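Local coordinates for protein Crov588 (Cafeteriavirus, PDB 6NYR) that is of unknown function but forms a ring-shaped leucine-rich repeat solenoid built from FNIP repeats, encoded by a giant virus, at residues Q243-T254 and Q264-S274. Residues are numbered along the deposited sequence; the frame is centred on the assembly and turned at random.
Sequences QITENVLPNSLT and QQITENVLPNS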
loop_
_atom_site.group_PDB
_atom_site.type_symbol
_atom_site.label_atom_id
_atom_site.label_comp_id
_atom_site.label_asym_id
_atom_site.label_seq_id
_atom_site.Cartn_x
_atom_site.Cartn_y
_atom_site.Cartn_z
ATOM N N GLN A 243 -10.234 -35.130 5.890
ATOM C CA GLN A 243 -8.943 -35.793 5.779
ATOM C C GLN A 243 -8.511 -35.945 4.327
ATOM O O GLN A 243 -9.315 -36.253 3.443
ATOM C CB GLN A 243 -8.952 -37.166 6.450
ATOM C CG GLN A 243 -8.533 -37.115 7.900
ATOM C CD GLN A 243 -7.921 -38.425 8.368
ATOM O OE1 GLN A 243 -7.929 -39.422 7.644
ATOM N NE2 GLN A 243 -7.333 -38.409 9.559
ATOM N N ILE A 244 -7.218 -35.739 4.100
ATOM C CA ILE A 244 -6.588 -35.900 2.798
ATOM C C ILE A 244 -5.673 -37.109 2.897
ATOM O O ILE A 244 -4.653 -37.077 3.598
ATOM C CB ILE A 244 -5.809 -34.646 2.382
ATOM C CG1 ILE A 244 -6.746 -33.442 2.392
ATOM C CG2 ILE A 244 -5.197 -34.844 1.004
ATOM C CD1 ILE A 244 -6.075 -32.136 2.043
ATOM N N THR A 245 -6.036 -38.176 2.194
ATOM C CA THR A 245 -5.306 -39.431 2.261
ATOM C C THR A 245 -4.289 -39.499 1.120
ATOM O O THR A 245 -4.015 -38.510 0.438
ATOM C CB THR A 245 -6.286 -40.598 2.228
ATOM O OG1 THR A 245 -7.021 -40.568 0.995
ATOM C CG2 THR A 245 -7.262 -40.507 3.396
ATOM N N GLU A 246 -3.686 -40.666 0.925
ATOM C CA GLU A 246 -2.668 -40.846 -0.099
ATOM C C GLU A 246 -3.259 -40.692 -1.493
ATOM O O GLU A 246 -4.407 -41.064 -1.746
ATOM C CB GLU A 246 -2.033 -42.227 0.059
ATOM C CG GLU A 246 -0.602 -42.349 -0.429
ATOM C CD GLU A 246 0.044 -43.659 -0.000
ATOM O OE1 GLU A 246 -0.371 -44.217 1.038
ATOM O OE2 GLU A 246 0.961 -44.130 -0.705
ATOM N N ASN A 247 -2.463 -40.115 -2.394
ATOM C CA ASN A 247 -2.740 -40.123 -3.827
ATOM C C ASN A 247 -3.997 -39.340 -4.202
ATOM O O ASN A 247 -4.647 -39.653 -5.203
ATOM C CB ASN A 247 -2.858 -41.559 -4.363
ATOM C CG ASN A 247 -1.518 -42.268 -4.448
ATOM O OD1 ASN A 247 -1.185 -43.098 -3.601
ATOM N ND2 ASN A 247 -0.745 -41.947 -5.478
ATOM N N VAL A 248 -4.358 -38.308 -3.445
ATOM C CA VAL A 248 -5.453 -37.419 -3.813
ATOM C C VAL A 248 -4.926 -36.058 -4.272
ATOM O O VAL A 248 -5.493 -35.438 -5.168
ATOM C CB VAL A 248 -6.476 -37.270 -2.663
ATOM C CG1 VAL A 248 -5.826 -37.439 -1.319
ATOM C CG2 VAL A 248 -7.171 -35.914 -2.757
ATOM N N LEU A 249 -3.852 -35.572 -3.658
ATOM C CA LEU A 249 -3.228 -34.342 -4.155
ATOM C C LEU A 249 -2.338 -34.672 -5.347
ATOM O O LEU A 249 -1.497 -35.572 -5.249
ATOM C CB LEU A 249 -2.406 -33.667 -3.062
ATOM C CG LEU A 249 -3.162 -33.232 -1.807
ATOM C CD1 LEU A 249 -2.209 -32.662 -0.768
ATOM C CD2 LEU A 249 -4.237 -32.216 -2.163
ATOM N N PRO A 250 -2.495 -33.992 -6.482
ATOM C CA PRO A 250 -1.700 -34.354 -7.662
ATOM C C PRO A 250 -0.230 -34.010 -7.478
ATOM O O PRO A 250 0.154 -33.148 -6.685
ATOM C CB PRO A 250 -2.331 -33.534 -8.793
ATOM C CG PRO A 250 -2.924 -32.347 -8.103
ATOM C CD PRO A 250 -3.374 -32.831 -6.738
ATOM N N ASN A 251 0.598 -34.711 -8.247
ATOM C CA ASN A 251 2.051 -34.619 -8.183
ATOM C C ASN A 251 2.607 -33.386 -8.873
ATOM O O ASN A 251 3.830 -33.272 -9.014
ATOM C CB ASN A 251 2.639 -35.891 -8.793
ATOM C CG ASN A 251 2.516 -37.092 -7.869
ATOM O OD1 ASN A 251 2.690 -36.979 -6.653
ATOM N ND2 ASN A 251 2.176 -38.244 -8.438
ATOM N N SER A 252 1.741 -32.470 -9.294
ATOM C CA SER A 252 2.139 -31.226 -9.940
ATOM C C SER A 252 1.937 -30.005 -9.051
ATOM O O SER A 252 2.313 -28.894 -9.442
ATOM C CB SER A 252 1.349 -31.055 -11.241
ATOM O OG SER A 252 -0.007 -31.436 -11.058
ATOM N N LEU A 253 1.358 -30.184 -7.865
ATOM C CA LEU A 253 0.966 -29.060 -7.020
ATOM C C LEU A 253 2.186 -28.323 -6.477
ATOM O O LEU A 253 3.113 -28.939 -5.942
ATOM C CB LEU A 253 0.100 -29.571 -5.871
ATOM C CG LEU A 253 -0.869 -28.610 -5.189
ATOM C CD1 LEU A 253 -1.903 -28.065 -6.139
ATOM C CD2 LEU A 253 -1.539 -29.344 -4.015
ATOM N N THR A 254 2.175 -26.994 -6.608
ATOM C CA THR A 254 3.235 -26.156 -6.065
ATOM C C THR A 254 2.789 -25.242 -4.933
ATOM O O THR A 254 3.608 -24.912 -4.075
ATOM C CB THR A 254 3.846 -25.286 -7.174
ATOM O OG1 THR A 254 2.832 -24.454 -7.753
ATOM C CG2 THR A 254 4.466 -26.159 -8.258
ATOM N N GLN A 264 -6.772 -31.495 10.424
ATOM C CA GLN A 264 -6.656 -32.938 10.282
ATOM C C GLN A 264 -5.191 -33.357 10.291
ATOM O O GLN A 264 -4.304 -32.589 9.908
ATOM C CB GLN A 264 -7.304 -33.425 8.981
ATOM C CG GLN A 264 -8.797 -33.174 8.903
ATOM C CD GLN A 264 -9.571 -33.913 9.976
ATOM O OE1 GLN A 264 -9.287 -35.077 10.283
ATOM N NE2 GLN A 264 -10.549 -33.236 10.563
ATOM N N GLN A 265 -4.944 -34.578 10.755
ATOM C CA GLN A 265 -3.606 -35.143 10.694
ATOM C C GLN A 265 -3.195 -35.351 9.241
ATOM O O GLN A 265 -4.008 -35.745 8.400
ATOM C CB GLN A 265 -3.554 -36.475 11.437
ATOM C CG GLN A 265 -3.795 -36.394 12.932
ATOM C CD GLN A 265 -4.022 -37.765 13.545
ATOM O OE1 GLN A 265 -3.957 -38.784 12.851
ATOM N NE2 GLN A 265 -4.279 -37.800 14.849
ATOM N N ILE A 266 -1.924 -35.096 8.949
ATOM C CA ILE A 266 -1.350 -35.344 7.632
ATOM C C ILE A 266 -0.264 -36.397 7.799
ATOM O O ILE A 266 0.733 -36.164 8.496
ATOM C CB ILE A 266 -0.791 -34.067 6.987
ATOM C CG1 ILE A 266 -1.873 -32.989 6.926
ATOM C CG2 ILE A 266 -0.258 -34.364 5.592
ATOM C CD1 ILE A 266 -1.387 -31.656 6.399
ATOM N N THR A 267 -0.461 -37.552 7.173
ATOM C CA THR A 267 0.489 -38.647 7.249
ATOM C C THR A 267 1.437 -38.578 6.049
ATOM O O THR A 267 1.484 -37.581 5.324
ATOM C CB THR A 267 -0.248 -39.983 7.312
ATOM O OG1 THR A 267 -0.856 -40.258 6.045
ATOM C CG2 THR A 267 -1.325 -39.945 8.381
ATOM N N GLU A 268 2.205 -39.643 5.832
ATOM C CA GLU A 268 3.207 -39.674 4.780
ATOM C C GLU A 268 2.554 -39.925 3.424
ATOM O O GLU A 268 1.466 -40.497 3.325
ATOM C CB GLU A 268 4.241 -40.765 5.062
ATOM C CG GLU A 268 4.754 -40.786 6.490
ATOM C CD GLU A 268 5.656 -41.976 6.765
ATOM O OE1 GLU A 268 6.217 -42.539 5.799
ATOM O OE2 GLU A 268 5.800 -42.350 7.948
ATOM N N ASN A 269 3.239 -39.483 2.369
ATOM C CA ASN A 269 2.785 -39.687 0.993
ATOM C C ASN A 269 1.454 -38.995 0.720
ATOM O O ASN A 269 0.697 -39.408 -0.162
ATOM C CB ASN A 269 2.674 -41.178 0.652
ATOM C CG ASN A 269 4.023 -41.855 0.532
ATOM O OD1 ASN A 269 4.675 -41.775 -0.509
ATOM N ND2 ASN A 269 4.444 -42.531 1.595
ATOM N N VAL A 270 1.155 -37.937 1.465
ATOM C CA VAL A 270 -0.031 -37.122 1.219
ATOM C C VAL A 270 0.326 -35.800 0.552
ATOM O O VAL A 270 -0.319 -35.389 -0.411
ATOM C CB VAL A 270 -0.800 -36.890 2.540
ATOM C CG1 VAL A 270 -1.989 -35.968 2.314
ATOM C CG2 VAL A 270 -1.250 -38.213 3.138
ATOM N N LEU A 271 1.350 -35.133 1.044
ATOM C CA LEU A 271 1.823 -33.886 0.461
ATOM C C LEU A 271 2.774 -34.190 -0.688
ATOM O O LEU A 271 3.867 -34.716 -0.468
ATOM C CB LEU A 271 2.516 -33.018 1.524
ATOM C CG LEU A 271 1.635 -32.577 2.688
ATOM C CD1 LEU A 271 2.457 -31.827 3.723
ATOM C CD2 LEU A 271 0.483 -31.725 2.191
ATOM N N PRO A 272 2.400 -33.879 -1.928
ATOM C CA PRO A 272 3.287 -34.213 -3.055
ATOM C C PRO A 272 4.610 -33.471 -2.951
ATOM O O PRO A 272 4.660 -32.320 -2.519
ATOM C CB PRO A 272 2.493 -33.772 -4.290
ATOM C CG PRO A 272 1.561 -32.715 -3.785
ATOM C CD PRO A 272 1.214 -33.110 -2.365
ATOM N N ASN A 273 5.689 -34.148 -3.352
ATOM C CA ASN A 273 7.024 -33.576 -3.235
ATOM C C ASN A 273 7.218 -32.331 -4.089
ATOM O O ASN A 273 8.225 -31.634 -3.915
ATOM C CB ASN A 273 8.065 -34.632 -3.617
ATOM C CG ASN A 273 8.297 -35.642 -2.515
ATOM O OD1 ASN A 273 8.302 -35.293 -1.333
ATOM N ND2 ASN A 273 8.490 -36.903 -2.891
ATOM N N SER A 274 6.285 -32.031 -4.995
ATOM C CA SER A 274 6.400 -30.849 -5.839
ATOM C C SER A 274 6.081 -29.554 -5.102
ATOM O O SER A 274 6.442 -28.476 -5.590
ATOM C CB SER A 274 5.462 -30.985 -7.042
ATOM O OG SER A 274 4.181 -31.449 -6.631
HETATM O O HOH W 1 -7.270 -36.666 11.735
#
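P272 packs against L249 and P250, and V270 against I244, to make the close-packed middle of this contact, with P272 facing the preceding coil of the solenoid. P272 CD lies against L249, 3.7 Å from its CB, the two side chains roughly perpendicular. The CB-CG part of the ring lies on the P250 carbonyl, with P272 CG 3.3 Å from P250 O, and CG also reaches L253 CB. V270 spreads its two methyls over the backbone at I244 and T245; with CG1 anti to the backbone N (chi1 176°), that methyl lands 3.6 Å from I244 CG2. Further in, L249 CD1 touches L271 CD2, so leucines of successive coils follow one another through the core.

At the inner end, S274 turns its hydroxyl back onto the turn at P250-L253. S274 OG donates to L253 O at 2.8 Å, the donor tilted 28° from the carbonyl plane, and lies close to N251 O as well. S252 sits in the equivalent place one coil earlier, its OG bonded to the carbonyls of N229 and L231, so the serine link repeats along the solenoid.

The outer margin is looser and wetter. E246 and N269 extend alongside each other in a common direction, their flat ends 25° apart; E246 CG rests on N269 O at 3.2 Å and beside N269 CB, and the polar ends are not hydrogen-bonded to each other. At the far end a water bridges the coils, accepting from Q243 NE2 at 2.8 Å and donating to Q264 OE1, while Q264 NE2 bonds weakly to N241.

Both segments are loops of adjacent FNIP repeats, stacked outside the short parallel strands 233-235, 255-257 and 277-279; L249 and L253 rest on L234 of the first, and T254 leads into the second.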